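PDB 4IBN: ribonuclease H from Uncultured organism, which probably cleaves the RNA strand of RNA-DNA hybrids endonucleolytically, leaving 5'-phosphomonoester ends, with magnesium as cofactor. Local coordinates for residues 149-157 with 192-200; 15-24 with 36-44. One frame throughout, in Å; residues are numbered along the deposited sequence.

Overall arrangement
From the N terminus, the chain first closes contact 2, in which 15-24 and 36-44 form a beta hairpin with eleven residues between the paired segments. These are adjacent central strands of the mixed sheet of the RNase H fold. After strands 53-62, 90-95 and 140-145 and the helices between them, contact 1 joins the start of helix 153-168 to the extended segment 192-200, closing a loop of 34 residues that holds strand 176-177 and helices 180-184 and 187-192. The contacts are in series, neither nested nor crossed. The centres of contacts 1 and 2 lie about 13 Å apart. Gln154 and His152 meet Glu43 and Tyr20, tying helix to sheet.

Contact 1 of 2, residues 149-157 with 192-200; sequences HAGHAQNEY and SRMRLEPFP
The N-cap of helix 153-168 in this RNase H fold is joined to the extended segment 192-200 by a single beta bridge between His152 and Arg195. Arg195 N donates to Gly151 O at 2.9 Å in an almost straight bond. Its carbonyl then turns back to the helix, Arg195 O accepting from Ala153 N at 2.9 Å, so a backbone N-H of the first helical turn is satisfied by the late segment. His152 uses both ring nitrogens. With CG anti to the backbone N (chi1 -175°), its ND1 accepts the capping bond from Asn155 N at 3.2 Å, while NE2 donates to Glu197 OE1 at 2.8 Å. The carboxylate oxygen lies near the ring plane and is met on its anti side, but the ring and carboxylate planes are turned 64° apart. These two bonds fix the rotation of the imidazole, which also meets the ring of Tyr20 on strand 16-25. Next along, the Gln154 amide grips the backbone of Glu197 twice: OE1 accepts from Glu197 N at 3.0 Å, and NE2 donates to Glu197 O at 3.0 Å, both acceptors being used on a lone pair in the carbonyl plane. The Leu196 side chain crosses that of Gln154 at about a right angle, bringing CD1 against the amide. At the other end Met194, which also touches Trp183 of helix 180-184, runs extended past Ala153 to Glu156. The Glu156 carboxylate is shared out, OE2 taking the N-H of Gly151 at 2.8 Å and OE1 lying 3.7 Å from Met194 CE.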
# COMPACT_ATOMS: atom_id res chain seq x y z
N HIS A 149 -6.65 12.95 3.06
CA HIS A 149 -7.45 13.84 3.87
C HIS A 149 -8.33 14.66 2.95
O HIS A 149 -8.48 15.82 3.15
CB HIS A 149 -6.56 14.73 4.74
CG HIS A 149 -7.11 15.00 6.11
ND1 HIS A 149 -7.44 16.26 6.56
CD2 HIS A 149 -7.37 14.17 7.13
CE1 HIS A 149 -7.89 16.19 7.80
NE2 HIS A 149 -7.84 14.93 8.17
N ALA A 150 -8.88 14.03 1.94
CA ALA A 150 -9.65 14.73 0.95
C ALA A 150 -11.03 14.14 0.68
O ALA A 150 -11.65 14.50 -0.26
CB ALA A 150 -8.88 14.84 -0.32
N GLY A 151 -11.48 13.25 1.54
CA GLY A 151 -12.81 12.71 1.40
C GLY A 151 -12.93 11.42 0.65
O GLY A 151 -13.98 11.00 0.42
N HIS A 152 -11.82 10.78 0.33
CA HIS A 152 -11.88 9.47 -0.32
C HIS A 152 -12.02 8.49 0.82
O HIS A 152 -11.14 8.33 1.56
CB HIS A 152 -10.57 9.24 -1.07
CG HIS A 152 -10.52 7.98 -1.87
ND1 HIS A 152 -10.56 6.73 -1.31
CD2 HIS A 152 -10.36 7.78 -3.20
CE1 HIS A 152 -10.47 5.83 -2.26
NE2 HIS A 152 -10.33 6.43 -3.41
N ALA A 153 -13.16 7.80 0.92
CA ALA A 153 -13.45 7.05 2.10
C ALA A 153 -12.48 5.94 2.41
O ALA A 153 -12.06 5.82 3.50
CB ALA A 153 -14.83 6.47 2.02
N GLN A 154 -12.17 5.14 1.43
CA GLN A 154 -11.24 4.07 1.68
C GLN A 154 -9.86 4.56 2.08
O GLN A 154 -9.20 3.95 2.84
CB GLN A 154 -11.18 3.12 0.50
CG GLN A 154 -12.42 2.33 0.27
CD GLN A 154 -13.21 2.85 -0.90
OE1 GLN A 154 -13.28 4.00 -1.13
NE2 GLN A 154 -13.75 1.94 -1.66
N ASN A 155 -9.42 5.64 1.47
CA ASN A 155 -8.14 6.23 1.82
C ASN A 155 -8.15 6.74 3.24
O ASN A 155 -7.22 6.56 3.92
CB ASN A 155 -7.75 7.34 0.88
CG ASN A 155 -6.59 8.15 1.40
OD1 ASN A 155 -5.48 7.77 1.22
ND2 ASN A 155 -6.87 9.25 2.05
N GLU A 156 -9.22 7.38 3.63
CA GLU A 156 -9.35 7.86 4.98
C GLU A 156 -9.41 6.75 5.99
O GLU A 156 -8.96 6.94 7.06
CB GLU A 156 -10.44 8.93 5.17
CG GLU A 156 -10.32 10.10 4.22
CD GLU A 156 -10.56 11.48 4.83
OE1 GLU A 156 -10.50 11.60 6.04
OE2 GLU A 156 -10.89 12.43 4.12
N TYR A 157 -10.01 5.63 5.63
CA TYR A 157 -10.00 4.49 6.52
C TYR A 157 -8.59 3.98 6.70
O TYR A 157 -8.15 3.66 7.76
CB TYR A 157 -10.93 3.37 6.05
CG TYR A 157 -10.88 2.17 6.96
CD1 TYR A 157 -10.32 1.00 6.58
CD2 TYR A 157 -11.37 2.26 8.22
CE1 TYR A 157 -10.24 -0.06 7.42
CE2 TYR A 157 -11.30 1.22 9.07
CZ TYR A 157 -10.74 0.05 8.68
OH TYR A 157 -10.67 -1.01 9.50
N SER A 192 -18.17 13.85 8.06
CA SER A 192 -17.18 14.13 7.06
C SER A 192 -17.71 14.09 5.60
O SER A 192 -17.15 14.65 4.70
CB SER A 192 -16.00 13.20 7.27
OG SER A 192 -15.04 13.43 6.30
N ARG A 193 -18.83 13.43 5.40
CA ARG A 193 -19.45 13.46 4.08
C ARG A 193 -18.49 13.01 2.94
O ARG A 193 -18.32 13.67 1.98
CB ARG A 193 -20.06 14.82 3.85
CG ARG A 193 -21.19 15.12 4.83
CD ARG A 193 -21.66 16.57 4.76
NE ARG A 193 -23.02 16.88 5.21
CZ ARG A 193 -23.39 17.25 6.45
NH1 ARG A 193 -22.53 17.32 7.46
NH2 ARG A 193 -24.65 17.54 6.70
N MET A 194 -17.90 11.85 3.13
CA MET A 194 -16.94 11.26 2.23
C MET A 194 -17.54 10.52 1.06
O MET A 194 -18.68 10.22 1.08
CB MET A 194 -16.07 10.30 3.01
CG MET A 194 -15.49 10.87 4.23
SD MET A 194 -14.24 9.79 4.79
CE MET A 194 -13.95 10.37 6.42
N ARG A 195 -16.71 10.23 0.06
CA ARG A 195 -17.14 9.55 -1.14
C ARG A 195 -16.46 8.22 -1.24
O ARG A 195 -15.30 8.14 -1.07
CB ARG A 195 -16.77 10.35 -2.37
CG ARG A 195 -17.76 11.39 -2.73
CD ARG A 195 -17.11 12.60 -3.25
NE ARG A 195 -16.87 12.47 -4.62
CZ ARG A 195 -15.96 13.15 -5.28
NH1 ARG A 195 -15.16 14.01 -4.66
NH2 ARG A 195 -15.86 12.96 -6.56
N LEU A 196 -17.22 7.17 -1.51
CA LEU A 196 -16.71 5.84 -1.65
C LEU A 196 -16.32 5.53 -3.10
O LEU A 196 -17.01 5.89 -3.97
CB LEU A 196 -17.76 4.86 -1.21
CG LEU A 196 -17.39 3.42 -1.19
CD1 LEU A 196 -16.64 3.09 0.04
CD2 LEU A 196 -18.61 2.62 -1.29
N GLU A 197 -15.20 4.87 -3.31
CA GLU A 197 -14.83 4.46 -4.65
C GLU A 197 -15.39 3.08 -4.95
O GLU A 197 -15.16 2.17 -4.27
CB GLU A 197 -13.32 4.46 -4.79
CG GLU A 197 -12.82 4.01 -6.12
CD GLU A 197 -11.49 4.65 -6.59
OE1 GLU A 197 -10.65 5.11 -5.81
OE2 GLU A 197 -11.31 4.62 -7.82
N PRO A 198 -16.14 2.98 -6.01
CA PRO A 198 -16.69 1.69 -6.42
C PRO A 198 -15.58 0.74 -6.81
O PRO A 198 -14.55 1.17 -7.22
CB PRO A 198 -17.54 2.03 -7.64
CG PRO A 198 -17.64 3.45 -7.66
CD PRO A 198 -16.50 4.02 -6.97
N PHE A 199 -15.83 -0.54 -6.69
CA PHE A 199 -14.85 -1.54 -7.04
C PHE A 199 -14.56 -1.48 -8.55
O PHE A 199 -15.40 -1.28 -9.33
CB PHE A 199 -15.35 -2.93 -6.66
CG PHE A 199 -14.30 -4.00 -6.71
CD1 PHE A 199 -13.48 -4.23 -5.64
CD2 PHE A 199 -14.10 -4.75 -7.83
CE1 PHE A 199 -12.55 -5.16 -5.71
CE2 PHE A 199 -13.15 -5.68 -7.86
CZ PHE A 199 -12.39 -5.88 -6.82
N PRO A 200 -13.33 -1.70 -8.91
CA PRO A 200 -12.97 -1.56 -10.31
C PRO A 200 -13.51 -2.61 -11.23
O PRO A 200 -13.72 -3.70 -10.85
CB PRO A 200 -11.45 -1.60 -10.27
CG PRO A 200 -11.11 -2.28 -9.09
CD PRO A 200 -12.15 -1.92 -8.09

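Contact 2 of 2, residues 15-24 with 36-44; sequences PLVAVYADES and GGAGVLVEY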
# COMPACT_ATOMS: atom_id res chain seq x y z
N PRO A 15 -7.03 -13.54 -9.46
CA PRO A 15 -7.97 -12.66 -8.78
C PRO A 15 -7.69 -11.19 -9.03
O PRO A 15 -6.62 -10.87 -9.35
CB PRO A 15 -7.76 -13.00 -7.29
CG PRO A 15 -6.94 -14.16 -7.25
CD PRO A 15 -6.14 -14.17 -8.51
N LEU A 16 -8.69 -10.35 -8.86
CA LEU A 16 -8.54 -8.91 -8.91
C LEU A 16 -8.95 -8.32 -7.57
O LEU A 16 -9.99 -8.60 -7.10
CB LEU A 16 -9.44 -8.32 -9.96
CG LEU A 16 -9.56 -6.80 -10.04
CD1 LEU A 16 -8.29 -6.17 -10.46
CD2 LEU A 16 -10.63 -6.41 -11.06
N VAL A 17 -8.09 -7.50 -6.99
CA VAL A 17 -8.41 -6.78 -5.78
C VAL A 17 -8.09 -5.32 -5.89
O VAL A 17 -7.31 -4.94 -6.70
CB VAL A 17 -7.65 -7.32 -4.57
CG1 VAL A 17 -8.08 -8.72 -4.20
CG2 VAL A 17 -6.20 -7.29 -4.76
N ALA A 18 -8.73 -4.52 -5.05
CA ALA A 18 -8.40 -3.13 -4.95
C ALA A 18 -7.88 -2.87 -3.58
O ALA A 18 -8.49 -3.20 -2.64
CB ALA A 18 -9.61 -2.26 -5.23
N VAL A 19 -6.71 -2.25 -3.52
CA VAL A 19 -5.99 -2.02 -2.31
C VAL A 19 -5.85 -0.53 -2.06
O VAL A 19 -5.64 0.18 -2.96
CB VAL A 19 -4.61 -2.63 -2.44
CG1 VAL A 19 -3.75 -2.20 -1.33
CG2 VAL A 19 -4.73 -4.12 -2.50
N TYR A 20 -6.08 -0.12 -0.82
CA TYR A 20 -6.01 1.27 -0.44
C TYR A 20 -5.08 1.37 0.73
O TYR A 20 -5.36 0.83 1.73
CB TYR A 20 -7.40 1.82 -0.06
CG TYR A 20 -8.40 1.73 -1.18
CD1 TYR A 20 -8.52 2.74 -2.06
CD2 TYR A 20 -9.17 0.61 -1.35
CE1 TYR A 20 -9.38 2.65 -3.09
CE2 TYR A 20 -10.03 0.53 -2.36
CZ TYR A 20 -10.12 1.55 -3.24
OH TYR A 20 -10.97 1.53 -4.30
N ALA A 21 -4.01 2.12 0.57
CA ALA A 21 -2.94 2.15 1.54
C ALA A 21 -2.64 3.56 2.02
O ALA A 21 -2.86 4.47 1.30
CB ALA A 21 -1.73 1.55 0.96
N ASP A 22 -2.20 3.69 3.26
CA ASP A 22 -1.76 4.96 3.82
C ASP A 22 -0.73 4.75 4.88
O ASP A 22 -0.52 3.69 5.29
CB ASP A 22 -2.89 5.81 4.38
CG ASP A 22 -2.46 7.23 4.65
OD1 ASP A 22 -1.90 7.83 3.80
OD2 ASP A 22 -2.58 7.73 5.74
N GLU A 23 -0.06 5.82 5.24
CA GLU A 23 0.93 5.76 6.29
C GLU A 23 0.85 7.00 7.14
O GLU A 23 0.38 7.99 6.68
CB GLU A 23 2.32 5.63 5.71
CG GLU A 23 2.77 6.77 4.82
CD GLU A 23 1.89 6.91 3.58
OE1 GLU A 23 1.72 5.91 2.90
OE2 GLU A 23 1.37 7.98 3.30
N SER A 24 1.27 6.90 8.38
CA SER A 24 1.34 8.07 9.18
C SER A 24 2.36 7.94 10.30
O SER A 24 2.54 6.90 10.85
CB SER A 24 0.00 8.34 9.79
OG SER A 24 -0.00 9.58 10.41
N GLY A 36 5.36 5.36 13.93
CA GLY A 36 4.68 5.38 12.67
C GLY A 36 3.92 4.11 12.36
O GLY A 36 4.14 3.11 12.98
N GLY A 37 2.99 4.22 11.43
CA GLY A 37 2.16 3.10 11.05
C GLY A 37 1.87 3.04 9.57
O GLY A 37 1.93 4.01 8.92
N ALA A 38 1.58 1.85 9.08
CA ALA A 38 1.11 1.65 7.72
C ALA A 38 -0.21 0.89 7.79
O ALA A 38 -0.32 -0.08 8.48
CB ALA A 38 2.11 0.85 6.92
N GLY A 39 -1.20 1.39 7.07
CA GLY A 39 -2.51 0.80 7.02
C GLY A 39 -2.95 0.46 5.61
O GLY A 39 -2.77 1.23 4.73
N VAL A 40 -3.49 -0.74 5.44
CA VAL A 40 -3.96 -1.20 4.15
C VAL A 40 -5.35 -1.83 4.22
O VAL A 40 -5.57 -2.68 5.01
CB VAL A 40 -3.03 -2.26 3.62
CG1 VAL A 40 -3.44 -2.70 2.28
CG2 VAL A 40 -1.65 -1.78 3.60
N LEU A 41 -6.26 -1.39 3.36
CA LEU A 41 -7.54 -2.04 3.17
C LEU A 41 -7.52 -2.76 1.84
O LEU A 41 -7.18 -2.19 0.87
CB LEU A 41 -8.63 -0.98 3.13
CG LEU A 41 -10.03 -1.41 2.73
CD1 LEU A 41 -10.62 -2.36 3.70
CD2 LEU A 41 -10.93 -0.25 2.50
N VAL A 42 -7.91 -4.04 1.84
CA VAL A 42 -8.04 -4.81 0.61
C VAL A 42 -9.52 -5.10 0.35
O VAL A 42 -10.16 -5.62 1.19
CB VAL A 42 -7.32 -6.18 0.72
CG1 VAL A 42 -7.34 -6.92 -0.59
CG2 VAL A 42 -5.88 -5.98 1.15
N GLU A 43 -10.00 -4.73 -0.81
CA GLU A 43 -11.34 -5.01 -1.23
C GLU A 43 -11.38 -6.12 -2.23
O GLU A 43 -10.57 -6.15 -3.08
CB GLU A 43 -12.00 -3.78 -1.86
CG GLU A 43 -12.16 -2.65 -0.89
CD GLU A 43 -13.17 -1.60 -1.32
OE1 GLU A 43 -13.53 -1.60 -2.49
OE2 GLU A 43 -13.56 -0.81 -0.49
N TYR A 44 -12.36 -7.01 -2.12
CA TYR A 44 -12.52 -8.11 -3.06
C TYR A 44 -13.99 -8.39 -3.37
O TYR A 44 -14.80 -8.60 -2.46
CB TYR A 44 -11.85 -9.38 -2.52
CG TYR A 44 -12.10 -10.61 -3.37
CD1 TYR A 44 -11.38 -10.83 -4.53
CD2 TYR A 44 -13.06 -11.55 -3.00
CE1 TYR A 44 -11.60 -11.96 -5.31
CE2 TYR A 44 -13.29 -12.67 -3.77
CZ TYR A 44 -12.56 -12.87 -4.92
OH TYR A 44 -12.78 -13.99 -5.69
O HOH W 1 -13.02 0.03 -4.63
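Tyr20 pairs with Leu41 at the middle of an antiparallel hairpin formed by 16-24 and 36-44, two neighbouring strands of the RNase H sheet. Hydrogen-bonded pairs run from Ala18-Glu43 through Tyr20-Leu41 and Asp22-Gly39 to Ser24-Gly37, each closed by two backbone bonds; Tyr20 N to Leu41 O, at 2.9 Å, is representative. The tight side is the face carrying Val19, Ala21, Val40 and Val42. There Val19 CG1 meets Val40 CG1 at 3.7 Å, each methyl lying anti to its own backbone N (chi1 169° in Val19, -177° in Val40), and Phe93 and Ser74 cover neighbouring parts of this buried face. The packing is looser at the partly exposed end, where Val17 CG1 reaches only the edge of the Tyr44 ring, 3.9 Å from CD1, and Pro15 CB lies 4.4 Å from Tyr44 CE1. On the other face Glu43 extends beside Tyr20, its CD 3.9 Å from Tyr20 CE2 with the carboxylate and ring planes 66° apart. One water, in the plane of the Tyr20 ring, lies 2.6 Å from Tyr20 OH and donates to Glu43 OE1 at 2.7 Å. Glu43 OE2 takes a salt bridge from Arg55 and a hydrogen bond from Gln154. A leucine in place of Glu43 would probably leave Arg55 without its countercharge and Gln154 NE2 without this acceptor, and break the water link to Tyr20. Farther along, Asp22 and Glu23 bring their carboxylates close to Asp96; this cluster is consistent with the DEDN active-site motif and would probably suit magnesium, the cofactor expected of this family.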